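Local coordinates for cryptochrome DASH, chloroplast/mitochondrial (Arabidopsis thaliana, PDB 2IJG), which repairs cyclobutane pyrimidine dimers in single-stranded DNA as a FAD-dependent photolyase with a methenyltetrahydrofolate cofactor, and may also act as a photoreceptor, at residues 43-48 / 57-62; 47-52 / 143-148; 332-337 / 425-430. One frame throughout, in Å; residues are numbered along the deposited sequence.

Contact 1: residues 43-48 / 57-62; sequences TILWFR and DALYKA
Leu45 of strand 42-46 meets Ala58, Leu59 and Ala62 of helix 57-64, and its side chain, followed outward, shows how one branched residue can serve three partners on a helix. The bond from CA to CB of Leu45 already points at the helix. At the branch point, Leu45 CG lies 4.2 Å from Ala62 CB, the methyl one helical turn beyond Ala58. The two tips then part company. Leu45 CD2 turns to the first turn of the segment and rests 4.2 Å from Ala58 CB. Leu45 CD1 goes to Leu59, where it sits 3.8 Å from Leu59 CD2 and nearly as close to Leu59 CG and CB, so that it touches all three where the two leucines cross at about a right angle.

Thr43, two residues earlier and on the same face of the strand, continues the line. Its CG2 takes the position between the backbone N and the carbonyl carbon, which turns this methyl to Ala62: Thr43 CG2 is 3.6 Å from Ala62 O and 4.1 Å from Ala62 CB. OG1 lies anti to the backbone N (chi1 -178°) and is hydrogen-bonded to Thr139 OG1 of the neighbouring strand 137-143, while Ala62 O is taken by Ser66 OG. No hydrogen bond joins the two segments; the contact is mainly apolar and buried.

The axes of the strand and helix segments come within 8.9 Å of each other and run almost exactly antiparallel, at 175°. Thr43 and Leu45, alternate residues of the strand, face Ala58 and Ala62 one turn apart, with Leu59 beside them; this is how a helix packs on a parallel sheet, here in the beta-alpha-beta unit of strand 42-46, helix 57-64 and strand 68-75 in the photolyase alpha/beta domain.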
loop_
_atom_site.group_PDB
_atom_site.type_symbol
_atom_site.label_atom_id
_atom_site.label_comp_id
_atom_site.label_asym_id
_atom_site.label_seq_id
_atom_site.Cartn_x
_atom_site.Cartn_y
_atom_site.Cartn_z
ATOM N N THR A 43 -21.456 2.174 19.347
ATOM C CA THR A 43 -20.252 1.438 18.990
ATOM C C THR A 43 -19.274 2.390 18.324
ATOM O O THR A 43 -19.677 3.306 17.604
ATOM C CB THR A 43 -20.537 0.275 18.017
ATOM O OG1 THR A 43 -19.318 -0.433 17.756
ATOM C CG2 THR A 43 -21.101 0.796 16.704
ATOM N N ILE A 44 -17.990 2.174 18.578
ATOM C CA ILE A 44 -16.952 3.005 17.994
ATOM C C ILE A 44 -16.270 2.232 16.881
ATOM O O ILE A 44 -15.909 1.066 17.055
ATOM C CB ILE A 44 -15.895 3.402 19.041
ATOM C CG1 ILE A 44 -16.548 4.249 20.135
ATOM C CG2 ILE A 44 -14.746 4.157 18.361
ATOM C CD1 ILE A 44 -15.611 4.647 21.262
ATOM N N LEU A 45 -16.116 2.882 15.733
ATOM C CA LEU A 45 -15.465 2.279 14.579
ATOM C C LEU A 45 -14.116 2.980 14.440
ATOM O O LEU A 45 -14.052 4.145 14.053
ATOM C CB LEU A 45 -16.295 2.512 13.315
ATOM C CG LEU A 45 -16.274 1.493 12.170
ATOM C CD1 LEU A 45 -16.336 2.255 10.861
ATOM C CD2 LEU A 45 -15.034 0.619 12.219
ATOM N N TRP A 46 -13.050 2.261 14.769
ATOM C CA TRP A 46 -11.683 2.780 14.705
ATOM C C TRP A 46 -11.064 2.353 13.372
ATOM O O TRP A 46 -10.824 1.172 13.150
ATOM C CB TRP A 46 -10.915 2.222 15.910
ATOM C CG TRP A 46 -9.439 2.347 15.877
ATOM C CD1 TRP A 46 -8.707 3.395 15.398
ATOM C CD2 TRP A 46 -8.501 1.414 16.421
ATOM N NE1 TRP A 46 -7.365 3.172 15.611
ATOM C CE2 TRP A 46 -7.212 1.962 16.237
ATOM C CE3 TRP A 46 -8.625 0.165 17.048
ATOM C CZ2 TRP A 46 -6.052 1.304 16.658
ATOM C CZ3 TRP A 46 -7.475 -0.489 17.467
ATOM C CH2 TRP A 46 -6.203 0.083 17.269
ATOM N N PHE A 47 -10.794 3.317 12.492
ATOM C CA PHE A 47 -10.270 2.998 11.164
ATOM C C PHE A 47 -8.865 2.412 10.934
ATOM O O PHE A 47 -8.748 1.226 10.653
ATOM C CB PHE A 47 -10.507 4.188 10.231
ATOM C CG PHE A 47 -11.885 4.194 9.624
ATOM C CD1 PHE A 47 -12.946 4.832 10.265
ATOM C CD2 PHE A 47 -12.136 3.500 8.442
ATOM C CE1 PHE A 47 -14.232 4.776 9.739
ATOM C CE2 PHE A 47 -13.418 3.437 7.906
ATOM C CZ PHE A 47 -14.471 4.077 8.556
ATOM N N ARG A 48 -7.807 3.202 10.999
ATOM C CA ARG A 48 -6.456 2.646 10.797
ATOM C C ARG A 48 -6.233 1.771 9.535
ATOM O O ARG A 48 -6.377 0.556 9.590
ATOM C CB ARG A 48 -6.045 1.831 12.049
ATOM C CG ARG A 48 -6.709 0.453 12.166
ATOM C CD ARG A 48 -6.529 -0.244 13.518
ATOM N NE ARG A 48 -5.136 -0.471 13.890
ATOM C CZ ARG A 48 -4.637 -1.648 14.260
ATOM N NH1 ARG A 48 -5.409 -2.728 14.295
ATOM N NH2 ARG A 48 -3.368 -1.742 14.633
ATOM N N ASP A 57 -15.940 -5.036 6.320
ATOM C CA ASP A 57 -16.562 -5.880 7.344
ATOM C C ASP A 57 -16.626 -5.253 8.727
ATOM O O ASP A 57 -17.586 -5.472 9.467
ATOM C CB ASP A 57 -15.818 -7.211 7.476
ATOM C CG ASP A 57 -15.888 -8.046 6.220
ATOM O OD1 ASP A 57 -17.006 -8.199 5.684
ATOM O OD2 ASP A 57 -14.829 -8.558 5.779
ATOM N N ALA A 58 -15.590 -4.505 9.092
ATOM C CA ALA A 58 -15.561 -3.866 10.402
ATOM C C ALA A 58 -16.715 -2.876 10.496
ATOM O O ALA A 58 -17.405 -2.795 11.515
ATOM C CB ALA A 58 -14.224 -3.149 10.618
ATOM N N LEU A 59 -16.926 -2.127 9.420
ATOM C CA LEU A 59 -18.000 -1.143 9.378
ATOM C C LEU A 59 -19.344 -1.870 9.471
ATOM O O LEU A 59 -20.214 -1.491 10.257
ATOM C CB LEU A 59 -17.936 -0.350 8.068
ATOM C CG LEU A 59 -18.601 1.027 7.952
ATOM C CD1 LEU A 59 -19.299 1.098 6.618
ATOM C CD2 LEU A 59 -19.581 1.290 9.080
ATOM N N TYR A 60 -19.507 -2.919 8.668
ATOM C CA TYR A 60 -20.749 -3.683 8.668
ATOM C C TYR A 60 -21.064 -4.255 10.049
ATOM O O TYR A 60 -22.159 -4.055 10.577
ATOM C CB TYR A 60 -20.683 -4.826 7.659
ATOM C CG TYR A 60 -22.020 -5.503 7.481
ATOM C CD1 TYR A 60 -23.075 -4.839 6.856
ATOM C CD2 TYR A 60 -22.252 -6.782 7.989
ATOM C CE1 TYR A 60 -24.334 -5.429 6.742
ATOM C CE2 TYR A 60 -23.508 -7.381 7.882
ATOM C CZ TYR A 60 -24.545 -6.697 7.257
ATOM O OH TYR A 60 -25.792 -7.272 7.149
ATOM N N LYS A 61 -20.102 -4.973 10.623
ATOM C CA LYS A 61 -20.274 -5.564 11.947
ATOM C C LYS A 61 -20.662 -4.489 12.954
ATOM O O LYS A 61 -21.498 -4.719 13.826
ATOM C CB LYS A 61 -18.978 -6.240 12.397
ATOM C CG LYS A 61 -18.611 -7.485 11.610
ATOM C CD LYS A 61 -19.425 -8.683 12.057
ATOM C CE LYS A 61 -19.000 -9.943 11.311
ATOM N NZ LYS A 61 -17.522 -10.109 11.337
ATOM N N ALA A 62 -20.044 -3.318 12.836
ATOM C CA ALA A 62 -20.344 -2.211 13.738
ATOM C C ALA A 62 -21.803 -1.788 13.583
ATOM O O ALA A 62 -22.545 -1.714 14.562
ATOM C CB ALA A 62 -19.427 -1.031 13.450
#

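Contact 2: residues 47-52 / 143-148; sequences FRNDLR and HKETCS. With MHF (5,10-methenyl-6,7,8-trihydrofolic acid), chain C.
Asp50 and His143 meet at the edge of the imidazole. His143 ND1 donates to Asp50 OD2, 2.5 Å away, and the acceptor lies in the plane of the ring. The hydrogen bond is nearly straight (163°). The carboxylate is turned roughly across the ring and is met on its anti side, somewhat out of its plane. Asp50 CG sits between its backbone N and carbonyl carbon (chi1 55°), a rotation that carries the carboxylate across to the histidine. The short length and the exact placing of this carboxylate are doubtful, because it is crowded in the model.

Arg48 and Glu145 are arranged face-on instead, their side chains sliding past each other in opposite directions. Glu145 CG covers one face of the guanidinium, 3.4 Å from Arg48 CZ, and the carboxylate plane is turned 85° from that of the guanidinium. The charged ends have their salt-bridge partners outside the two segments: Glu154 for Arg48 NH1, and Arg334 of helix 318-340 for Glu145 OE2. At the guanidinium edge, Arg48 NH1 also makes a weak, bent hydrogen bond of 3.0 Å to His143 O. A water bridges the segments, donating to Arg48 O and Glu145 OE1; it sits unusually close to Arg48 O, so its position is less certain.

Farther along, Cys147 and Ser148 reach the folate, with Cys147 CB 3.6 Å from its O4. The contact joins two loops that leave the carboxyl ends of the adjacent parallel strands 42-46 and 137-143, the end of the sheet where Rossmann-like alpha/beta domains commonly carry their functional loops; here one of them leads to the folate site.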
loop_
_atom_site.group_PDB
_atom_site.type_symbol
_atom_site.label_atom_id
_atom_site.label_comp_id
_atom_site.label_asym_id
_atom_site.label_seq_id
_atom_site.Cartn_x
_atom_site.Cartn_y
_atom_site.Cartn_z
ATOM N N PHE A 47 -10.794 3.317 12.492
ATOM C CA PHE A 47 -10.270 2.998 11.164
ATOM C C PHE A 47 -8.865 2.412 10.934
ATOM O O PHE A 47 -8.748 1.226 10.653
ATOM C CB PHE A 47 -10.507 4.188 10.231
ATOM C CG PHE A 47 -11.885 4.194 9.624
ATOM C CD1 PHE A 47 -12.946 4.832 10.265
ATOM C CD2 PHE A 47 -12.136 3.500 8.442
ATOM C CE1 PHE A 47 -14.232 4.776 9.739
ATOM C CE2 PHE A 47 -13.418 3.437 7.906
ATOM C CZ PHE A 47 -14.471 4.077 8.556
ATOM N N ARG A 48 -7.807 3.202 10.999
ATOM C CA ARG A 48 -6.456 2.646 10.797
ATOM C C ARG A 48 -6.233 1.771 9.535
ATOM O O ARG A 48 -6.377 0.556 9.590
ATOM C CB ARG A 48 -6.045 1.831 12.049
ATOM C CG ARG A 48 -6.709 0.453 12.166
ATOM C CD ARG A 48 -6.529 -0.244 13.518
ATOM N NE ARG A 48 -5.136 -0.471 13.890
ATOM C CZ ARG A 48 -4.637 -1.648 14.260
ATOM N NH1 ARG A 48 -5.409 -2.728 14.295
ATOM N NH2 ARG A 48 -3.368 -1.742 14.633
ATOM N N ASN A 49 -5.873 2.378 8.409
ATOM C CA ASN A 49 -5.594 1.642 7.153
ATOM C C ASN A 49 -6.666 0.823 6.424
ATOM O O ASN A 49 -6.349 -0.120 5.687
ATOM C CB ASN A 49 -4.351 0.762 7.325
ATOM C CG ASN A 49 -3.074 1.575 7.356
ATOM O OD1 ASN A 49 -2.769 2.307 6.415
ATOM N ND2 ASN A 49 -2.324 1.460 8.442
ATOM N N ASP A 50 -7.926 1.189 6.611
ATOM C CA ASP A 50 -9.040 0.521 5.942
ATOM C C ASP A 50 -10.008 1.668 5.680
ATOM O O ASP A 50 -11.207 1.581 5.959
ATOM C CB ASP A 50 -9.659 -0.550 6.856
ATOM C CG ASP A 50 -10.086 0.000 8.208
ATOM O OD1 ASP A 50 -9.659 1.121 8.558
ATOM O OD2 ASP A 50 -10.840 -0.694 8.926
ATOM N N LEU A 51 -9.438 2.740 5.132
ATOM C CA LEU A 51 -10.132 3.991 4.839
ATOM C C LEU A 51 -11.084 3.905 3.659
ATOM O O LEU A 51 -10.847 4.492 2.599
ATOM C CB LEU A 51 -9.094 5.089 4.602
ATOM C CG LEU A 51 -7.942 5.055 5.619
ATOM C CD1 LEU A 51 -6.985 6.216 5.367
ATOM C CD2 LEU A 51 -8.503 5.120 7.033
ATOM N N ARG A 52 -12.182 3.192 3.862
ATOM C CA ARG A 52 -13.164 3.005 2.817
ATOM C C ARG A 52 -14.484 2.538 3.416
ATOM O O ARG A 52 -14.526 2.052 4.548
ATOM C CB ARG A 52 -12.620 1.988 1.801
ATOM C CG ARG A 52 -13.550 0.838 1.412
ATOM C CD ARG A 52 -13.327 -0.420 2.250
ATOM N NE ARG A 52 -11.919 -0.803 2.314
ATOM C CZ ARG A 52 -11.460 -1.970 2.766
ATOM N NH1 ARG A 52 -12.288 -2.913 3.194
ATOM N NH2 ARG A 52 -10.153 -2.176 2.827
ATOM N N HIS A 143 -10.071 -3.340 12.060
ATOM C CA HIS A 143 -9.476 -4.491 11.395
ATOM C C HIS A 143 -8.231 -4.964 12.133
ATOM O O HIS A 143 -7.508 -4.171 12.741
ATOM C CB HIS A 143 -9.111 -4.163 9.942
ATOM C CG HIS A 143 -10.259 -4.274 8.986
ATOM N ND1 HIS A 143 -10.981 -3.181 8.557
ATOM C CD2 HIS A 143 -10.810 -5.351 8.379
ATOM C CE1 HIS A 143 -11.927 -3.580 7.726
ATOM N NE2 HIS A 143 -11.845 -4.892 7.600
ATOM N N LYS A 144 -7.998 -6.269 12.079
ATOM C CA LYS A 144 -6.846 -6.890 12.715
ATOM C C LYS A 144 -5.606 -6.649 11.854
ATOM O O LYS A 144 -5.656 -6.796 10.633
ATOM C CB LYS A 144 -7.081 -8.398 12.844
ATOM C CG LYS A 144 -5.936 -9.176 13.483
ATOM C CD LYS A 144 -5.986 -9.095 15.000
ATOM C CE LYS A 144 -4.792 -9.791 15.637
ATOM N NZ LYS A 144 -3.525 -9.081 15.306
ATOM N N GLU A 145 -4.503 -6.266 12.490
ATOM C CA GLU A 145 -3.249 -6.038 11.780
ATOM C C GLU A 145 -2.323 -7.215 12.085
ATOM O O GLU A 145 -2.648 -8.049 12.932
ATOM C CB GLU A 145 -2.620 -4.722 12.226
ATOM C CG GLU A 145 -3.329 -3.500 11.674
ATOM C CD GLU A 145 -3.120 -3.354 10.184
ATOM O OE1 GLU A 145 -3.707 -2.427 9.580
ATOM O OE2 GLU A 145 -2.360 -4.171 9.618
ATOM N N THR A 146 -1.176 -7.291 11.416
ATOM C CA THR A 146 -0.270 -8.419 11.633
ATOM C C THR A 146 1.138 -8.144 12.153
ATOM O O THR A 146 1.701 -8.973 12.864
ATOM C CB THR A 146 -0.131 -9.254 10.350
ATOM O OG1 THR A 146 0.315 -8.413 9.281
ATOM C CG2 THR A 146 -1.465 -9.884 9.977
ATOM N N CYS A 147 1.724 -7.003 11.808
ATOM C CA CYS A 147 3.079 -6.716 12.270
ATOM C C CYS A 147 3.120 -6.196 13.703
ATOM O O CYS A 147 2.168 -5.580 14.180
ATOM C CB CYS A 147 3.764 -5.759 11.297
ATOM S SG CYS A 147 3.908 -6.517 9.654
ATOM N N SER A 148 4.231 -6.459 14.385
ATOM C CA SER A 148 4.395 -6.092 15.787
ATOM C C SER A 148 4.001 -4.682 16.233
ATOM O O SER A 148 3.345 -4.531 17.262
ATOM C CB SER A 148 5.826 -6.395 16.240
ATOM O OG SER A 148 6.764 -5.618 15.530
HETATM N N1 MHF C . 6.171 -0.797 9.791
HETATM C C2 MHF C . 4.939 -1.227 10.233
HETATM N NA2 MHF C . 3.813 -0.796 9.593
HETATM N N3 MHF C . 4.825 -2.054 11.278
HETATM C C4 MHF C . 5.923 -2.499 11.955
HETATM O O4 MHF C . 5.786 -3.260 12.921
HETATM C C4A MHF C . 7.224 -2.068 11.536
HETATM N N5 MHF C . 8.435 -2.438 12.173
HETATM C C6 MHF C . 9.710 -1.664 11.972
HETATM C C7 MHF C . 9.847 -1.458 10.446
HETATM N N8 MHF C . 8.587 -0.786 9.994
HETATM C C8A MHF C . 7.331 -1.210 10.430
HETATM C C9 MHF C . 10.837 -2.503 12.600
HETATM N N10 MHF C . 10.174 -3.795 12.905
HETATM C C11 MHF C . 8.755 -3.456 13.176
HETATM C C12 MHF C . 11.982 -5.904 16.193
HETATM C C13 MHF C . 12.745 -5.500 15.053
HETATM C C14 MHF C . 12.148 -4.801 14.005
HETATM C C15 MHF C . 10.765 -4.470 14.047
HETATM C C16 MHF C . 9.991 -4.863 15.209
HETATM C C17 MHF C . 10.594 -5.569 16.269
HETATM C C MHF C . 12.648 -6.689 17.263
HETATM O O MHF C . 13.829 -6.969 17.148
HETATM N N MHF C . 11.973 -7.124 18.354
HETATM C CA MHF C . 12.695 -7.939 19.353
HETATM C CB MHF C . 12.500 -7.430 20.781
HETATM C CG MHF C . 13.008 -5.977 20.858
HETATM C CD MHF C . 12.877 -5.409 22.245
HETATM O OE1 MHF C . 12.419 -6.078 23.147
HETATM O OE2 MHF C . 13.278 -4.142 22.485
HETATM C CT MHF C . 12.241 -9.387 19.205
HETATM O O1 MHF C . 11.313 -9.669 18.481
HETATM O O2 MHF C . 12.897 -10.364 19.850
HETATM O O HOH W 1 -6.331 -1.748 8.869
#

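Contact 3: residues 332-337 / 425-430; sequences YFRFLS and DPCSNY. With FAD (flavin-adenine dinucleotide), chain B.
Phe333 and Cys427 mark the apolar centre of this helix crossing, Phe333 CB lying 4.3 Å from Cys427 CB. Cys427 CB also presses on Phe333 O, and Cys427 SG lies 3.8 Å from Arg334 CD and close to Ser337 CB. The Phe333 ring leads on to the flavin cofactor, where Phe333 CE2 comes within 3.4 Å of adenine N1A, which lies near the plane of the ring. An alanine at Phe333 is likely to open a gap beside the adenine and leave its N1A edge without this aromatic neighbour.

Charge adds a looser link. Arg334 NH2 and Asp425 OD1 form a long salt bridge of 3.7 Å, in which the oxygen stands over the guanidinium face and no N-H points at it; Arg334 NH1 pairs with Glu145.

Hydrogen bonds fix the remainder. One water donates to Phe333 O and Cys427 O, tying the two backbones together. Asp425 OD2 accepts from Ser428 N at 2.9 Å. Asp425, a FAD-binding residue by similarity, also donates its backbone N to FAD O4, an atom whose exact place is less sure. Asp425 is thereby the N-cap of helix 426-436, whose short segment crosses that of helix 318-340 at 97° beside the FAD, within the FAD-binding domain of the photolyase family.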
loop_
_atom_site.group_PDB
_atom_site.type_symbol
_atom_site.label_atom_id
_atom_site.label_comp_id
_atom_site.label_asym_id
_atom_site.label_seq_id
_atom_site.Cartn_x
_atom_site.Cartn_y
_atom_site.Cartn_z
ATOM N N TYR A 332 -0.034 -13.401 0.115
ATOM C CA TYR A 332 1.052 -14.234 0.611
ATOM C C TYR A 332 1.957 -13.525 1.609
ATOM O O TYR A 332 2.330 -14.104 2.627
ATOM C CB TYR A 332 1.882 -14.768 -0.551
ATOM C CG TYR A 332 2.975 -15.715 -0.124
ATOM C CD1 TYR A 332 4.317 -15.404 -0.342
ATOM C CD2 TYR A 332 2.670 -16.921 0.513
ATOM C CE1 TYR A 332 5.336 -16.270 0.062
ATOM C CE2 TYR A 332 3.681 -17.796 0.925
ATOM C CZ TYR A 332 5.012 -17.463 0.693
ATOM O OH TYR A 332 6.017 -18.325 1.082
ATOM N N PHE A 333 2.314 -12.276 1.330
ATOM C CA PHE A 333 3.178 -11.547 2.250
ATOM C C PHE A 333 2.474 -11.187 3.557
ATOM O O PHE A 333 3.106 -11.118 4.605
ATOM C CB PHE A 333 3.759 -10.307 1.560
ATOM C CG PHE A 333 4.899 -10.630 0.630
ATOM C CD1 PHE A 333 6.028 -11.296 1.105
ATOM C CD2 PHE A 333 4.832 -10.310 -0.720
ATOM C CE1 PHE A 333 7.068 -11.640 0.248
ATOM C CE2 PHE A 333 5.871 -10.650 -1.587
ATOM C CZ PHE A 333 6.988 -11.316 -1.104
ATOM N N ARG A 334 1.167 -10.969 3.498
ATOM C CA ARG A 334 0.409 -10.666 4.709
ATOM C C ARG A 334 0.498 -11.872 5.645
ATOM O O ARG A 334 0.812 -11.739 6.824
ATOM C CB ARG A 334 -1.062 -10.418 4.372
ATOM C CG ARG A 334 -1.427 -8.977 4.124
ATOM C CD ARG A 334 -1.560 -8.206 5.437
ATOM N NE ARG A 334 -2.024 -6.840 5.201
ATOM C CZ ARG A 334 -2.147 -5.917 6.149
ATOM N NH1 ARG A 334 -1.841 -6.208 7.410
ATOM N NH2 ARG A 334 -2.578 -4.701 5.835
ATOM N N PHE A 335 0.211 -13.054 5.110
ATOM C CA PHE A 335 0.254 -14.267 5.916
ATOM C C PHE A 335 1.678 -14.573 6.350
ATOM O O PHE A 335 1.914 -15.066 7.454
ATOM C CB PHE A 335 -0.332 -15.449 5.131
ATOM C CG PHE A 335 -1.782 -15.278 4.781
ATOM C CD1 PHE A 335 -2.721 -15.011 5.771
ATOM C CD2 PHE A 335 -2.210 -15.365 3.459
ATOM C CE1 PHE A 335 -4.063 -14.833 5.458
ATOM C CE2 PHE A 335 -3.552 -15.186 3.130
ATOM C CZ PHE A 335 -4.483 -14.919 4.135
ATOM N N LEU A 336 2.626 -14.262 5.476
ATOM C CA LEU A 336 4.032 -14.504 5.751
ATOM C C LEU A 336 4.481 -13.648 6.938
ATOM O O LEU A 336 5.303 -14.078 7.752
ATOM C CB LEU A 336 4.849 -14.183 4.492
ATOM C CG LEU A 336 6.340 -14.528 4.400
ATOM C CD1 LEU A 336 7.138 -13.545 5.245
ATOM C CD2 LEU A 336 6.579 -15.976 4.835
ATOM N N SER A 337 3.925 -12.445 7.052
ATOM C CA SER A 337 4.295 -11.565 8.155
ATOM C C SER A 337 3.891 -12.178 9.496
ATOM O O SER A 337 4.506 -11.899 10.521
ATOM C CB SER A 337 3.651 -10.185 7.989
ATOM O OG SER A 337 2.243 -10.255 8.111
ATOM N N ASP A 425 3.746 -0.891 2.751
ATOM C CA ASP A 425 3.077 -1.874 3.587
ATOM C C ASP A 425 4.194 -2.726 4.176
ATOM O O ASP A 425 4.984 -3.311 3.443
ATOM C CB ASP A 425 2.156 -2.764 2.759
ATOM C CG ASP A 425 1.550 -3.874 3.586
ATOM O OD1 ASP A 425 0.594 -3.591 4.342
ATOM O OD2 ASP A 425 2.045 -5.015 3.504
ATOM N N PRO A 426 4.265 -2.822 5.507
ATOM C CA PRO A 426 5.324 -3.621 6.125
ATOM C C PRO A 426 5.468 -5.043 5.577
ATOM O O PRO A 426 6.584 -5.510 5.347
ATOM C CB PRO A 426 4.956 -3.597 7.606
ATOM C CG PRO A 426 3.454 -3.453 7.581
ATOM C CD PRO A 426 3.252 -2.421 6.499
ATOM N N CYS A 427 4.345 -5.726 5.372
ATOM C CA CYS A 427 4.369 -7.098 4.869
ATOM C C CYS A 427 4.945 -7.184 3.467
ATOM O O CYS A 427 5.847 -7.974 3.209
ATOM C CB CYS A 427 2.952 -7.686 4.856
ATOM S SG CYS A 427 2.051 -7.421 6.389
ATOM N N SER A 428 4.413 -6.375 2.557
ATOM C CA SER A 428 4.883 -6.390 1.177
ATOM C C SER A 428 6.296 -5.860 1.037
ATOM O O SER A 428 7.118 -6.447 0.332
ATOM C CB SER A 428 3.954 -5.562 0.281
ATOM O OG SER A 428 2.684 -6.170 0.184
ATOM N N ASN A 429 6.576 -4.747 1.706
ATOM C CA ASN A 429 7.894 -4.133 1.611
ATOM C C ASN A 429 9.017 -5.003 2.148
ATOM O O ASN A 429 9.915 -5.386 1.405
ATOM C CB ASN A 429 7.923 -2.787 2.326
ATOM C CG ASN A 429 9.143 -1.976 1.953
ATOM O OD1 ASN A 429 9.406 -1.742 0.771
ATOM N ND2 ASN A 429 9.903 -1.552 2.955
ATOM N N TYR A 430 8.977 -5.315 3.436
ATOM C CA TYR A 430 10.027 -6.143 4.005
ATOM C C TYR A 430 9.981 -7.562 3.443
ATOM O O TYR A 430 11.009 -8.233 3.343
ATOM C CB TYR A 430 9.942 -6.114 5.531
ATOM C CG TYR A 430 10.327 -4.751 6.075
ATOM C CD1 TYR A 430 9.377 -3.738 6.230
ATOM C CD2 TYR A 430 11.662 -4.451 6.364
ATOM C CE1 TYR A 430 9.751 -2.456 6.658
ATOM C CE2 TYR A 430 12.045 -3.176 6.789
ATOM C CZ TYR A 430 11.087 -2.186 6.933
ATOM O OH TYR A 430 11.469 -0.926 7.341
HETATM P PA FAD B . 0.134 -4.490 -10.770
HETATM O O1A FAD B . -0.330 -3.240 -11.387
HETATM O O2A FAD B . 1.447 -5.153 -10.744
HETATM O O5B FAD B . -0.836 -4.810 -9.566
HETATM C C5B FAD B . -0.722 -5.960 -8.771
HETATM C C4B FAD B . -1.221 -5.657 -7.373
HETATM O O4B FAD B . -0.881 -6.847 -6.622
HETATM C C3B FAD B . -0.524 -4.481 -6.652
HETATM O O3B FAD B . -1.258 -3.273 -6.632
HETATM C C2B FAD B . -0.237 -5.036 -5.265
HETATM O O2B FAD B . -1.182 -4.762 -4.260
HETATM C C1B FAD B . -0.039 -6.519 -5.508
HETATM N N9A FAD B . 1.346 -6.950 -5.817
HETATM C C8A FAD B . 2.000 -7.019 -7.021
HETATM N N7A FAD B . 3.232 -7.453 -6.955
HETATM C C5A FAD B . 3.411 -7.687 -5.612
HETATM C C6A FAD B . 4.538 -8.174 -4.877
HETATM N N6A FAD B . 5.682 -8.492 -5.483
HETATM N N1A FAD B . 4.412 -8.303 -3.526
HETATM C C2A FAD B . 3.230 -7.968 -2.946
HETATM N N3A FAD B . 2.114 -7.505 -3.537
HETATM C C4A FAD B . 2.289 -7.389 -4.913
HETATM N N1 FAD B . 4.312 -2.928 -2.617
HETATM C C2 FAD B . 3.561 -2.392 -1.648
HETATM O O2 FAD B . 2.322 -2.210 -1.789
HETATM N N3 FAD B . 4.193 -1.964 -0.482
HETATM C C4 FAD B . 5.556 -2.140 -0.206
HETATM O O4 FAD B . 5.997 -1.701 0.865
HETATM C C4X FAD B . 6.328 -2.809 -1.229
HETATM N N5 FAD B . 7.725 -3.056 -1.090
HETATM C C5X FAD B . 8.421 -3.652 -2.181
HETATM C C6 FAD B . 9.821 -3.923 -2.063
HETATM C C7 FAD B . 10.542 -4.517 -3.086
HETATM C C7M FAD B . 12.036 -4.763 -2.853
HETATM C C8 FAD B . 9.891 -4.888 -4.298
HETATM C C8M FAD B . 10.607 -5.563 -5.452
HETATM C C9 FAD B . 8.483 -4.611 -4.443
HETATM C C9A FAD B . 7.744 -3.994 -3.424
HETATM N N10 FAD B . 6.330 -3.688 -3.483
HETATM C C10 FAD B . 5.666 -3.139 -2.414
HETATM C "C1'" FAD B . 5.407 -3.753 -4.571
HETATM C "C2'" FAD B . 5.268 -4.298 -5.947
HETATM O "O2'" FAD B . 6.447 -3.976 -6.691
HETATM C "C3'" FAD B . 4.015 -3.439 -6.091
HETATM O "O3'" FAD B . 3.026 -4.019 -5.220
HETATM C "C4'" FAD B . 3.269 -3.258 -7.412
HETATM O "O4'" FAD B . 4.229 -2.682 -8.315
HETATM C "C5'" FAD B . 2.185 -2.266 -6.987
HETATM O "O5'" FAD B . 1.204 -1.750 -7.913
HETATM P P FAD B . 1.157 -1.950 -9.445
HETATM O O1P FAD B . 0.011 -1.202 -9.861
HETATM O O2P FAD B . 2.462 -1.554 -10.011
HETATM O O3P FAD B . 0.941 -3.552 -9.709
HETATM O O HOH W 2 5.849 -10.364 4.649
#

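All three contacts are largely buried, yet their chemistry shifts from the sheet to the cofactors. Contact 1 has no hydrogen bond between its segments, is mainly apolar, and holds a helix on the parallel sheet, far from either cofactor site. Contact 2 shares Phe47 and Arg48 with contact 1, but joins loops through charged and hydrogen-bonding groups, and reaches the surface at Asn49. Between these two, Ala58 CB packs against His143 CE1. Contact 3 belongs to the helical FAD-binding domain and mixes apolar, charged and water-mediated links. A salt bridge from Glu145 joins contact 2 to contact 3, and with them the alpha/beta and FAD-binding parts, whereas contacts 1 and 3 do not touch.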